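Local coordinates for DNA translocase coupling protein (Clostridium perfringens, PDB 6O1X), which probably works as a DNA-binding, ATP-driven translocase that couples plasmid DNA to the conjugation machinery at the cell membrane, at residues E11-F16 with S26-L31; I94-P99 with K324-F329; L146-W151 with F341-D346. One frame throughout, in Å; residues are numbered along the deposited sequence.

Contact 1 (E11-F16 with S26-L31)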
loop_
_atom_site.group_PDB
_atom_site.type_symbol
_atom_site.label_atom_id
_atom_site.label_comp_id
_atom_site.label_asym_id
_atom_site.label_seq_id
_atom_site.Cartn_x
_atom_site.Cartn_y
_atom_site.Cartn_z
ATOM N N GLU A 11 -10.146 -32.179 -16.114
ATOM C CA GLU A 11 -10.076 -32.180 -14.645
ATOM C C GLU A 11 -11.336 -31.573 -14.028
ATOM O O GLU A 11 -11.845 -32.104 -13.039
ATOM C CB GLU A 11 -8.866 -31.356 -14.153
ATOM C CG GLU A 11 -7.500 -31.941 -14.449
ATOM C CD GLU A 11 -6.343 -31.002 -14.147
ATOM O OE1 GLU A 11 -5.202 -31.504 -14.024
ATOM O OE2 GLU A 11 -6.570 -29.774 -14.028
ATOM N N TYR A 12 -11.803 -30.445 -14.591
ATOM C CA TYR A 12 -12.986 -29.718 -14.139
ATOM C C TYR A 12 -14.254 -30.545 -14.378
ATOM O O TYR A 12 -15.030 -30.755 -13.445
ATOM C CB TYR A 12 -13.043 -28.318 -14.784
ATOM C CG TYR A 12 -12.094 -27.299 -14.169
ATOM C CD1 TYR A 12 -11.109 -27.686 -13.264
ATOM C CD2 TYR A 12 -12.184 -25.950 -14.492
ATOM C CE1 TYR A 12 -10.245 -26.757 -12.691
ATOM C CE2 TYR A 12 -11.320 -25.013 -13.933
ATOM C CZ TYR A 12 -10.352 -25.419 -13.029
ATOM O OH TYR A 12 -9.505 -24.500 -12.450
ATOM N N ARG A 13 -14.394 -31.103 -15.601
ATOM C CA ARG A 13 -15.480 -31.986 -16.034
ATOM C C ARG A 13 -15.580 -33.174 -15.066
ATOM O O ARG A 13 -16.693 -33.566 -14.709
ATOM C CB ARG A 13 -15.203 -32.473 -17.473
ATOM C CG ARG A 13 -16.279 -33.386 -18.098
ATOM C CD ARG A 13 -16.245 -33.373 -19.622
ATOM N NE ARG A 13 -16.768 -32.112 -20.166
ATOM C CZ ARG A 13 -16.038 -31.189 -20.790
ATOM N NH1 ARG A 13 -14.739 -31.382 -20.989
ATOM N NH2 ARG A 13 -16.604 -30.074 -21.230
ATOM N N LEU A 14 -14.423 -33.725 -14.623
ATOM C CA LEU A 14 -14.411 -34.856 -13.688
ATOM C C LEU A 14 -14.877 -34.427 -12.298
ATOM O O LEU A 14 -15.644 -35.147 -11.675
ATOM C CB LEU A 14 -13.013 -35.491 -13.599
ATOM C CG LEU A 14 -12.798 -36.535 -12.473
ATOM C CD1 LEU A 14 -13.540 -37.855 -12.768
ATOM C CD2 LEU A 14 -11.315 -36.771 -12.228
ATOM N N ALA A 15 -14.399 -33.276 -11.822
ATOM C CA ALA A 15 -14.718 -32.703 -10.520
ATOM C C ALA A 15 -16.224 -32.443 -10.392
ATOM O O ALA A 15 -16.791 -32.766 -9.346
ATOM C CB ALA A 15 -13.922 -31.408 -10.297
ATOM N N PHE A 16 -16.866 -31.894 -11.464
ATOM C CA PHE A 16 -18.312 -31.614 -11.535
ATOM C C PHE A 16 -19.117 -32.893 -11.702
ATOM O O PHE A 16 -20.243 -32.948 -11.218
ATOM C CB PHE A 16 -18.663 -30.632 -12.685
ATOM C CG PHE A 16 -18.130 -29.218 -12.600
ATOM C CD1 PHE A 16 -18.473 -28.389 -11.538
ATOM C CD2 PHE A 16 -17.380 -28.678 -13.637
ATOM C CE1 PHE A 16 -18.007 -27.071 -11.477
ATOM C CE2 PHE A 16 -16.897 -27.367 -13.567
ATOM C CZ PHE A 16 -17.222 -26.569 -12.490
ATOM N N SER A 26 -28.974 -31.565 -17.970
ATOM C CA SER A 26 -28.134 -32.674 -17.517
ATOM C C SER A 26 -26.671 -32.494 -17.962
ATOM O O SER A 26 -25.942 -33.467 -18.142
ATOM C CB SER A 26 -28.729 -34.019 -17.931
ATOM O OG SER A 26 -30.082 -34.110 -17.508
ATOM N N LYS A 27 -26.243 -31.224 -18.101
ATOM C CA LYS A 27 -24.888 -30.858 -18.485
ATOM C C LYS A 27 -24.108 -30.211 -17.339
ATOM O O LYS A 27 -24.608 -29.304 -16.663
ATOM C CB LYS A 27 -24.877 -29.899 -19.694
ATOM C CG LYS A 27 -25.192 -30.539 -21.053
ATOM C CD LYS A 27 -24.592 -29.728 -22.209
ATOM C CE LYS A 27 -23.150 -30.114 -22.484
ATOM N NZ LYS A 27 -22.446 -29.111 -23.322
ATOM N N THR A 28 -22.854 -30.652 -17.166
ATOM C CA THR A 28 -21.914 -30.085 -16.213
ATOM C C THR A 28 -21.499 -28.701 -16.788
ATOM O O THR A 28 -21.615 -28.484 -18.006
ATOM C CB THR A 28 -20.660 -30.992 -16.076
ATOM O OG1 THR A 28 -20.118 -31.311 -17.368
ATOM C CG2 THR A 28 -20.915 -32.247 -15.266
ATOM N N PRO A 29 -21.007 -27.753 -15.964
ATOM C CA PRO A 29 -20.609 -26.456 -16.518
ATOM C C PRO A 29 -19.469 -26.575 -17.539
ATOM O O PRO A 29 -18.550 -27.361 -17.341
ATOM C CB PRO A 29 -20.191 -25.662 -15.276
ATOM C CG PRO A 29 -20.827 -26.347 -14.148
ATOM C CD PRO A 29 -20.823 -27.780 -14.503
ATOM N N ILE A 30 -19.558 -25.822 -18.646
ATOM C CA ILE A 30 -18.527 -25.822 -19.681
ATOM C C ILE A 30 -17.567 -24.630 -19.422
ATOM O O ILE A 30 -18.020 -23.499 -19.265
ATOM C CB ILE A 30 -19.087 -25.928 -21.152
ATOM C CG1 ILE A 30 -19.617 -24.593 -21.704
ATOM C CG2 ILE A 30 -20.150 -27.029 -21.314
ATOM C CD1 ILE A 30 -18.639 -23.895 -22.686
ATOM N N LEU A 31 -16.266 -24.896 -19.303
ATOM C CA LEU A 31 -15.284 -23.850 -19.040
ATOM C C LEU A 31 -15.084 -22.969 -20.297
ATOM O O LEU A 31 -14.724 -23.480 -21.363
ATOM C CB LEU A 31 -13.971 -24.489 -18.544
ATOM C CG LEU A 31 -12.766 -23.582 -18.324
ATOM C CD1 LEU A 31 -13.064 -22.493 -17.300
ATOM C CD2 LEU A 31 -11.599 -24.387 -17.859
#

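Contact 2 (I94-P99 with K324-F329). With AGS (phosphothiophosphoric acid-adenylate ester), chain E.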
loop_
_atom_site.group_PDB
_atom_site.type_symbol
_atom_site.label_atom_id
_atom_site.label_comp_id
_atom_site.label_asym_id
_atom_site.label_seq_id
_atom_site.Cartn_x
_atom_site.Cartn_y
_atom_site.Cartn_z
ATOM N N ILE A 94 -0.908 -17.132 1.352
ATOM C CA ILE A 94 -0.527 -15.915 2.044
ATOM C C ILE A 94 -1.337 -15.905 3.335
ATOM O O ILE A 94 -2.531 -16.222 3.293
ATOM C CB ILE A 94 -0.669 -14.588 1.237
ATOM C CG1 ILE A 94 -1.953 -14.512 0.400
ATOM C CG2 ILE A 94 0.550 -14.375 0.387
ATOM C CD1 ILE A 94 -2.028 -13.213 -0.557
ATOM N N PRO A 95 -0.716 -15.587 4.492
ATOM C CA PRO A 95 -1.479 -15.583 5.752
ATOM C C PRO A 95 -2.652 -14.611 5.729
ATOM O O PRO A 95 -2.663 -13.678 4.918
ATOM C CB PRO A 95 -0.449 -15.157 6.803
ATOM C CG PRO A 95 0.874 -15.332 6.169
ATOM C CD PRO A 95 0.693 -15.194 4.703
ATOM N N LYS A 96 -3.657 -14.856 6.584
ATOM C CA LYS A 96 -4.825 -13.976 6.720
ATOM C C LYS A 96 -4.576 -13.053 7.940
ATOM O O LYS A 96 -5.318 -12.098 8.184
ATOM C CB LYS A 96 -6.125 -14.794 6.903
ATOM C CG LYS A 96 -6.347 -15.892 5.855
ATOM C CD LYS A 96 -6.477 -17.271 6.486
ATOM C CE LYS A 96 -5.143 -17.961 6.668
ATOM N NZ LYS A 96 -5.287 -19.243 7.409
ATOM N N TYR A 97 -3.511 -13.357 8.690
ATOM C CA TYR A 97 -3.073 -12.618 9.864
ATOM C C TYR A 97 -1.560 -12.791 10.031
ATOM O O TYR A 97 -1.045 -13.903 10.080
ATOM C CB TYR A 97 -3.839 -13.045 11.132
ATOM C CG TYR A 97 -3.493 -12.206 12.343
ATOM C CD1 TYR A 97 -3.828 -10.857 12.398
ATOM C CD2 TYR A 97 -2.829 -12.760 13.432
ATOM C CE1 TYR A 97 -3.497 -10.073 13.499
ATOM C CE2 TYR A 97 -2.496 -11.987 14.542
ATOM C CZ TYR A 97 -2.820 -10.638 14.564
ATOM O OH TYR A 97 -2.511 -9.859 15.651
ATOM N N LEU A 98 -0.854 -11.674 10.086
ATOM C CA LEU A 98 0.595 -11.658 10.166
ATOM C C LEU A 98 1.014 -10.518 11.110
ATOM O O LEU A 98 0.969 -9.361 10.715
ATOM C CB LEU A 98 1.145 -11.452 8.730
ATOM C CG LEU A 98 2.627 -11.671 8.491
ATOM C CD1 LEU A 98 2.986 -13.139 8.542
ATOM C CD2 LEU A 98 2.984 -11.161 7.140
ATOM N N PRO A 99 1.316 -10.802 12.388
ATOM C CA PRO A 99 1.722 -9.708 13.288
ATOM C C PRO A 99 3.155 -9.268 13.029
ATOM O O PRO A 99 3.967 -10.049 12.549
ATOM C CB PRO A 99 1.563 -10.305 14.698
ATOM C CG PRO A 99 1.333 -11.781 14.515
ATOM C CD PRO A 99 1.385 -12.123 13.056
ATOM N N LYS A 324 -8.894 -8.564 6.289
ATOM C CA LYS A 324 -8.268 -7.367 6.865
ATOM C C LYS A 324 -6.746 -7.507 6.874
ATOM O O LYS A 324 -6.220 -8.543 7.298
ATOM C CB LYS A 324 -8.835 -7.007 8.250
ATOM C CG LYS A 324 -10.301 -6.512 8.206
ATOM C CD LYS A 324 -10.482 -5.126 7.534
ATOM C CE LYS A 324 -11.857 -4.882 6.943
ATOM N NZ LYS A 324 -12.080 -5.643 5.680
ATOM N N GLY A 325 -6.084 -6.497 6.322
ATOM C CA GLY A 325 -4.633 -6.430 6.195
ATOM C C GLY A 325 -4.140 -6.868 4.828
ATOM O O GLY A 325 -2.936 -6.873 4.590
ATOM N N ARG A 326 -5.064 -7.276 3.930
ATOM C CA ARG A 326 -4.717 -7.710 2.581
ATOM C C ARG A 326 -4.688 -6.525 1.642
ATOM O O ARG A 326 -5.674 -5.801 1.514
ATOM C CB ARG A 326 -5.637 -8.812 2.061
ATOM C CG ARG A 326 -5.050 -9.567 0.866
ATOM C CD ARG A 326 -3.853 -10.438 1.230
ATOM N NE ARG A 326 -4.179 -11.478 2.209
ATOM C CZ ARG A 326 -4.728 -12.652 1.905
ATOM N NH1 ARG A 326 -5.040 -12.941 0.648
ATOM N NH2 ARG A 326 -5.000 -13.533 2.859
ATOM N N PHE A 327 -3.549 -6.342 0.982
ATOM C CA PHE A 327 -3.306 -5.196 0.130
ATOM C C PHE A 327 -2.669 -5.568 -1.170
ATOM O O PHE A 327 -2.161 -6.685 -1.346
ATOM C CB PHE A 327 -2.359 -4.180 0.863
ATOM C CG PHE A 327 -2.997 -3.374 1.975
ATOM C CD1 PHE A 327 -3.118 -3.897 3.258
ATOM C CD2 PHE A 327 -3.421 -2.074 1.753
ATOM C CE1 PHE A 327 -3.743 -3.170 4.275
ATOM C CE2 PHE A 327 -4.040 -1.342 2.766
ATOM C CZ PHE A 327 -4.206 -1.896 4.022
ATOM N N LEU A 328 -2.632 -4.575 -2.069
ATOM C CA LEU A 328 -1.913 -4.663 -3.315
ATOM C C LEU A 328 -0.683 -3.747 -3.225
ATOM O O LEU A 328 -0.722 -2.664 -2.608
ATOM C CB LEU A 328 -2.807 -4.278 -4.493
ATOM C CG LEU A 328 -3.899 -5.279 -4.917
ATOM C CD1 LEU A 328 -4.619 -4.754 -6.145
ATOM C CD2 LEU A 328 -3.328 -6.634 -5.271
ATOM N N PHE A 329 0.401 -4.192 -3.846
ATOM C CA PHE A 329 1.676 -3.496 -3.898
ATOM C C PHE A 329 2.025 -3.228 -5.319
ATOM O O PHE A 329 2.126 -4.162 -6.107
ATOM C CB PHE A 329 2.797 -4.334 -3.259
ATOM C CG PHE A 329 4.176 -3.719 -3.378
ATOM C CD1 PHE A 329 4.569 -2.675 -2.538
ATOM C CD2 PHE A 329 5.092 -4.194 -4.319
ATOM C CE1 PHE A 329 5.850 -2.111 -2.648
ATOM C CE2 PHE A 329 6.379 -3.647 -4.404
ATOM C CZ PHE A 329 6.745 -2.600 -3.579
HETATM P PG AGS E . -7.564 3.380 8.925
HETATM S S1G AGS E . -9.049 3.232 10.109
HETATM O O2G AGS E . -6.885 4.815 8.925
HETATM O O3G AGS E . -7.689 3.165 7.376
HETATM P PB AGS E . -5.577 2.079 10.663
HETATM O O1B AGS E . -5.512 3.219 11.615
HETATM O O2B AGS E . -4.253 1.631 10.136
HETATM O O3B AGS E . -6.465 2.347 9.367
HETATM P PA AGS E . -6.977 0.385 12.665
HETATM O O1A AGS E . -6.111 -0.533 13.437
HETATM O O2A AGS E . -7.451 1.682 13.342
HETATM O O3A AGS E . -6.283 0.795 11.291
HETATM O "O5'" AGS E . -8.296 -0.403 12.253
HETATM C "C5'" AGS E . -8.244 -1.464 11.282
HETATM C "C4'" AGS E . -8.835 -2.749 11.817
HETATM O "O4'" AGS E . -8.330 -3.861 11.051
HETATM C "C3'" AGS E . -8.572 -3.113 13.280
HETATM O "O3'" AGS E . -9.670 -3.811 13.865
HETATM C "C2'" AGS E . -7.284 -3.947 13.204
HETATM O "O2'" AGS E . -7.224 -4.971 14.193
HETATM C "C1'" AGS E . -7.358 -4.572 11.801
HETATM N N9 AGS E . -6.099 -4.552 11.063
HETATM C C8 AGS E . -5.438 -3.462 10.556
HETATM N N7 AGS E . -4.345 -3.757 9.897
HETATM C C5 AGS E . -4.269 -5.139 9.988
HETATM C C6 AGS E . -3.304 -6.073 9.551
HETATM N N6 AGS E . -2.185 -5.740 8.902
HETATM N N1 AGS E . -3.513 -7.380 9.840
HETATM C C2 AGS E . -4.613 -7.723 10.523
HETATM N N3 AGS E . -5.584 -6.933 10.993
HETATM C C4 AGS E . -5.350 -5.644 10.698
#

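Contact 3 (L146-W151 with F341-D346). With AGS (phosphothiophosphoric acid-adenylate ester), chain E.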
loop_
_atom_site.group_PDB
_atom_site.type_symbol
_atom_site.label_atom_id
_atom_site.label_comp_id
_atom_site.label_asym_id
_atom_site.label_seq_id
_atom_site.Cartn_x
_atom_site.Cartn_y
_atom_site.Cartn_z
ATOM N N LEU A 146 1.968 2.568 7.377
ATOM C CA LEU A 146 2.806 3.756 7.518
ATOM C C LEU A 146 3.503 3.817 8.876
ATOM O O LEU A 146 4.703 4.083 8.922
ATOM C CB LEU A 146 2.029 5.036 7.201
ATOM C CG LEU A 146 1.424 5.092 5.799
ATOM C CD1 LEU A 146 0.681 6.365 5.596
ATOM C CD2 LEU A 146 2.488 4.972 4.736
ATOM N N ARG A 147 2.805 3.468 9.949
ATOM C CA ARG A 147 3.395 3.425 11.293
ATOM C C ARG A 147 4.436 2.291 11.417
ATOM O O ARG A 147 5.421 2.449 12.115
ATOM C CB ARG A 147 2.317 3.386 12.393
ATOM C CG ARG A 147 1.465 4.674 12.424
ATOM C CD ARG A 147 0.467 4.718 13.570
ATOM N NE ARG A 147 -0.479 3.604 13.486
ATOM C CZ ARG A 147 -1.799 3.727 13.530
ATOM N NH1 ARG A 147 -2.359 4.924 13.654
ATOM N NH2 ARG A 147 -2.572 2.655 13.436
ATOM N N CYS A 148 4.258 1.204 10.648
ATOM C CA CYS A 148 5.164 0.054 10.615
ATOM C C CYS A 148 6.502 0.481 9.996
ATOM O O CYS A 148 7.551 0.232 10.594
ATOM C CB CYS A 148 4.517 -1.087 9.831
ATOM S SG CYS A 148 5.420 -2.653 9.894
ATOM N N ILE A 149 6.435 1.150 8.820
ATOM C CA ILE A 149 7.517 1.716 8.012
ATOM C C ILE A 149 8.248 2.721 8.880
ATOM O O ILE A 149 9.473 2.684 8.971
ATOM C CB ILE A 149 6.917 2.390 6.703
ATOM C CG1 ILE A 149 6.408 1.318 5.692
ATOM C CG2 ILE A 149 7.935 3.321 6.018
ATOM C CD1 ILE A 149 5.490 1.796 4.642
ATOM N N LEU A 150 7.484 3.616 9.518
ATOM C CA LEU A 150 7.972 4.630 10.442
ATOM C C LEU A 150 8.786 3.948 11.556
ATOM O O LEU A 150 9.896 4.396 11.851
ATOM C CB LEU A 150 6.783 5.430 11.033
ATOM C CG LEU A 150 7.088 6.402 12.196
ATOM C CD1 LEU A 150 8.069 7.434 11.793
ATOM C CD2 LEU A 150 5.836 7.125 12.659
ATOM N N TRP A 151 8.254 2.868 12.150
ATOM C CA TRP A 151 8.948 2.146 13.219
ATOM C C TRP A 151 10.302 1.651 12.774
ATOM O O TRP A 151 11.289 1.854 13.478
ATOM C CB TRP A 151 8.134 0.952 13.728
ATOM C CG TRP A 151 8.846 0.189 14.812
ATOM C CD1 TRP A 151 9.285 -1.102 14.755
ATOM C CD2 TRP A 151 9.188 0.673 16.119
ATOM N NE1 TRP A 151 9.895 -1.449 15.938
ATOM C CE2 TRP A 151 9.811 -0.394 16.811
ATOM C CE3 TRP A 151 8.989 1.897 16.792
ATOM C CZ2 TRP A 151 10.244 -0.277 18.139
ATOM C CZ3 TRP A 151 9.450 2.022 18.099
ATOM C CH2 TRP A 151 10.072 0.944 18.758
ATOM N N PHE A 341 1.956 -6.606 7.564
ATOM C CA PHE A 341 2.223 -6.897 8.963
ATOM C C PHE A 341 1.285 -6.068 9.781
ATOM O O PHE A 341 0.930 -4.942 9.412
ATOM C CB PHE A 341 3.655 -6.562 9.401
ATOM C CG PHE A 341 4.757 -7.311 8.704
ATOM C CD1 PHE A 341 4.852 -8.695 8.803
ATOM C CD2 PHE A 341 5.754 -6.627 8.017
ATOM C CE1 PHE A 341 5.876 -9.393 8.143
ATOM C CE2 PHE A 341 6.802 -7.320 7.391
ATOM C CZ PHE A 341 6.855 -8.699 7.456
ATOM N N TYR A 342 0.831 -6.647 10.862
ATOM C CA TYR A 342 -0.022 -5.929 11.752
ATOM C C TYR A 342 0.893 -5.324 12.793
ATOM O O TYR A 342 1.513 -6.040 13.610
ATOM C CB TYR A 342 -1.107 -6.818 12.366
ATOM C CG TYR A 342 -2.068 -6.033 13.229
ATOM C CD1 TYR A 342 -2.600 -4.823 12.791
ATOM C CD2 TYR A 342 -2.433 -6.487 14.490
ATOM C CE1 TYR A 342 -3.500 -4.104 13.570
ATOM C CE2 TYR A 342 -3.312 -5.761 15.289
ATOM C CZ TYR A 342 -3.848 -4.571 14.823
ATOM O OH TYR A 342 -4.736 -3.847 15.586
ATOM N N PHE A 343 1.034 -3.996 12.688
ATOM C CA PHE A 343 1.788 -3.182 13.625
ATOM C C PHE A 343 0.766 -2.594 14.591
ATOM O O PHE A 343 -0.003 -1.680 14.249
ATOM C CB PHE A 343 2.596 -2.075 12.912
ATOM C CG PHE A 343 3.526 -1.342 13.845
ATOM C CD1 PHE A 343 4.764 -1.877 14.175
ATOM C CD2 PHE A 343 3.165 -0.113 14.391
ATOM C CE1 PHE A 343 5.620 -1.199 15.036
ATOM C CE2 PHE A 343 4.021 0.561 15.264
ATOM C CZ PHE A 343 5.242 0.013 15.581
ATOM N N ASP A 344 0.728 -3.178 15.774
ATOM C CA ASP A 344 -0.153 -2.818 16.869
ATOM C C ASP A 344 0.640 -1.921 17.781
ATOM O O ASP A 344 1.558 -2.397 18.432
ATOM C CB ASP A 344 -0.566 -4.102 17.611
ATOM C CG ASP A 344 -1.605 -3.943 18.695
ATOM O OD1 ASP A 344 -1.611 -2.878 19.373
ATOM O OD2 ASP A 344 -2.389 -4.890 18.898
ATOM N N ASP A 345 0.277 -0.647 17.850
ATOM C CA ASP A 345 0.899 0.388 18.677
ATOM C C ASP A 345 1.115 -0.001 20.131
ATOM O O ASP A 345 2.195 0.246 20.661
ATOM C CB ASP A 345 0.072 1.673 18.611
ATOM C CG ASP A 345 0.391 2.541 17.426
ATOM O OD1 ASP A 345 1.564 2.559 17.007
ATOM O OD2 ASP A 345 -0.528 3.223 16.930
ATOM N N ASP A 346 0.091 -0.603 20.768
ATOM C CA ASP A 346 0.119 -1.040 22.167
ATOM C C ASP A 346 1.206 -2.074 22.443
ATOM O O ASP A 346 1.733 -2.080 23.539
ATOM C CB ASP A 346 -1.247 -1.606 22.599
ATOM C CG ASP A 346 -2.410 -0.639 22.457
ATOM O OD1 ASP A 346 -2.272 0.529 22.900
ATOM O OD2 ASP A 346 -3.464 -1.053 21.919
HETATM P PG AGS E . -7.564 3.380 8.925
HETATM S S1G AGS E . -9.049 3.232 10.109
HETATM O O2G AGS E . -6.885 4.815 8.925
HETATM O O3G AGS E . -7.689 3.165 7.376
HETATM P PB AGS E . -5.577 2.079 10.663
HETATM O O1B AGS E . -5.512 3.219 11.615
HETATM O O2B AGS E . -4.253 1.631 10.136
HETATM O O3B AGS E . -6.465 2.347 9.367
HETATM P PA AGS E . -6.977 0.385 12.665
HETATM O O1A AGS E . -6.111 -0.533 13.437
HETATM O O2A AGS E . -7.451 1.682 13.342
HETATM O O3A AGS E . -6.283 0.795 11.291
HETATM O "O5'" AGS E . -8.296 -0.403 12.253
HETATM C "C5'" AGS E . -8.244 -1.464 11.282
HETATM C "C4'" AGS E . -8.835 -2.749 11.817
HETATM O "O4'" AGS E . -8.330 -3.861 11.051
HETATM C "C3'" AGS E . -8.572 -3.113 13.280
HETATM O "O3'" AGS E . -9.670 -3.811 13.865
HETATM C "C2'" AGS E . -7.284 -3.947 13.204
HETATM O "O2'" AGS E . -7.224 -4.971 14.193
HETATM C "C1'" AGS E . -7.358 -4.572 11.801
HETATM N N9 AGS E . -6.099 -4.552 11.063
HETATM C C8 AGS E . -5.438 -3.462 10.556
HETATM N N7 AGS E . -4.345 -3.757 9.897
HETATM C C5 AGS E . -4.269 -5.139 9.988
HETATM C C6 AGS E . -3.304 -6.073 9.551
HETATM N N6 AGS E . -2.185 -5.740 8.902
HETATM N N1 AGS E . -3.513 -7.380 9.840
HETATM C C2 AGS E . -4.613 -7.723 10.523
HETATM N N3 AGS E . -5.584 -6.933 10.993
HETATM C C4 AGS E . -5.350 -5.644 10.698
#

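Contact 1 (E11-F16 with S26-L31)
P29 lays its pyrrolidine ring over one face of the F16 ring. This proline-aromatic CH-pi contact is central to the packing between helix 7-18 and the start of strand 30-35, an outermost strand of the four-stranded antiparallel sheet near the N terminus. P29 CD stands 3.7 Å from the centroid of the F16 ring and only 16° off the ring normal, nearest to the CG end. The rest of the proline continues over the ring, P29 CG lying 4.0 Å from F16 CZ, and most of the six-membered ring therefore has a proline carbon above it. F16 is aimed at the proline by a chi1 of -65°, which sets CG beside the backbone N and anti to the carbonyl carbon.

At the root of the same side chain, the methyl CG2 of T28 rests 3.8 Å from F16 CB. The T28 hydroxyl is turned another way, toward the aliphatic part of R13, but R13 CG and T28 OG1 remain 4.4 Å apart and the contact is loose. One helical turn before F16, Y12 meets the strand proper: L31 CD2 approaches Y12 CD2 to 3.8 Å, oblique to the ring.

The second shell is largely apolar. F47 of strand 42-48 meets the F16 ring edge-to-face and also touches Y12 and P29, while L63 and L67 of helix 60-67 reach F16 and Y12 respectively. Within helix 7-18 the two aromatic residues are linked by a backbone hydrogen bond from F16 N to Y12 O, 2.9 Å long.

Contact 2 (I94-P99 with K324-F329)
The side chain of I94 slants across that of R326 and lies over one face of its guanidinium. I94 CG1 sits 3.5 Å above the guanidinium plane, offset toward its rim, and I94 CD1 reaches NH1 of R326 at 3.3 Å. Bends at chi2 and chi3 of R326 (69° and 61°) fold the arginine back against the 94-99 loop. There NH2 of R326 makes a weak hydrogen bond to P95 O (3.1 Å), the N-H...O angle being only 126°. K96 runs alongside in the same direction, its CA at the edge of the guanidinium, in plane. Stronger polar partners hold the remaining nitrogens: NE bonds to Q339 OE1 and NH1 to Q337 OE1, both on strand 334-340, the antiparallel neighbour of strand 326-331 in the large mixed sheet of this P-loop ATPase domain. Just before the strand, the chain borders the bound nucleotide. G325, with no side chain, lets its CA come within 3.6 Å of the adenine C6 of the ATP analogue. From 94-99, Y97 presents a ring edge to the same base, with Y97 CD1 at 3.7 Å from adenine C2.

Contact 3 (L146-W151 with F341-D346)
F343 lays one face of its ring on the backbone of the helix that follows the Walker A loop, at R147 and C148, in the P-loop NTPase fold shared with FtsK/SpoIIIE proteins. A chi1 of -172° carries the ring away from its own backbone N and onto the helix. C148 CA makes a CH-pi contact, 4.2 Å from the ring centroid, and R147 O lies over the same face. The CE1-CZ rim meets W151: F343 CE1 lies over a face of the indole, 3.5 Å from W151 CG, and the F343 plane and the five-membered ring of W151 meet obliquely, at 39°. W100 meets F343 edge-to-face and also touches W151.

The charged contact pairs R147 with D345. D345 OD2 lies over a face of the guanidinium, 3.5 Å from R147 NE, well out of the plane; attraction here is electrostatic, and no N-H points at the oxygen. More directed bonds run from R147 NH1 to E170 O and between D345 OD1 and Y175 OH.

The nucleotide adds a third group of contacts. R147 NH2 comes within 3.5 Å of the beta-phosphate oxygen O1B, while Y342 turns one ring face toward the adenine. At the ribose, the nucleotide O2' gives a weak hydrogen bond to Y342 OH, 3.1 Å away.

Overall arrangement
From the N terminus, contact 1 closes first, over a short loop that folds helix 7-18 onto strand 30-35 of the small four-stranded sheet. It is complete before contact 2 opens, with the two centres about 33 Å apart. Contacts 2 and 3 are long-range closures that cross: 94-99 and 146-151 pair in the same order with 324-329 and 341-346. They thereby tie the linker after the small sheet, and then the helix after the Walker A loop, to the C-terminal part of the ATPase domain. The two touch where L98 O probably accepts a hydrogen bond from Y342 N, 2.7 Å apart, and both border the bound ATP analogue.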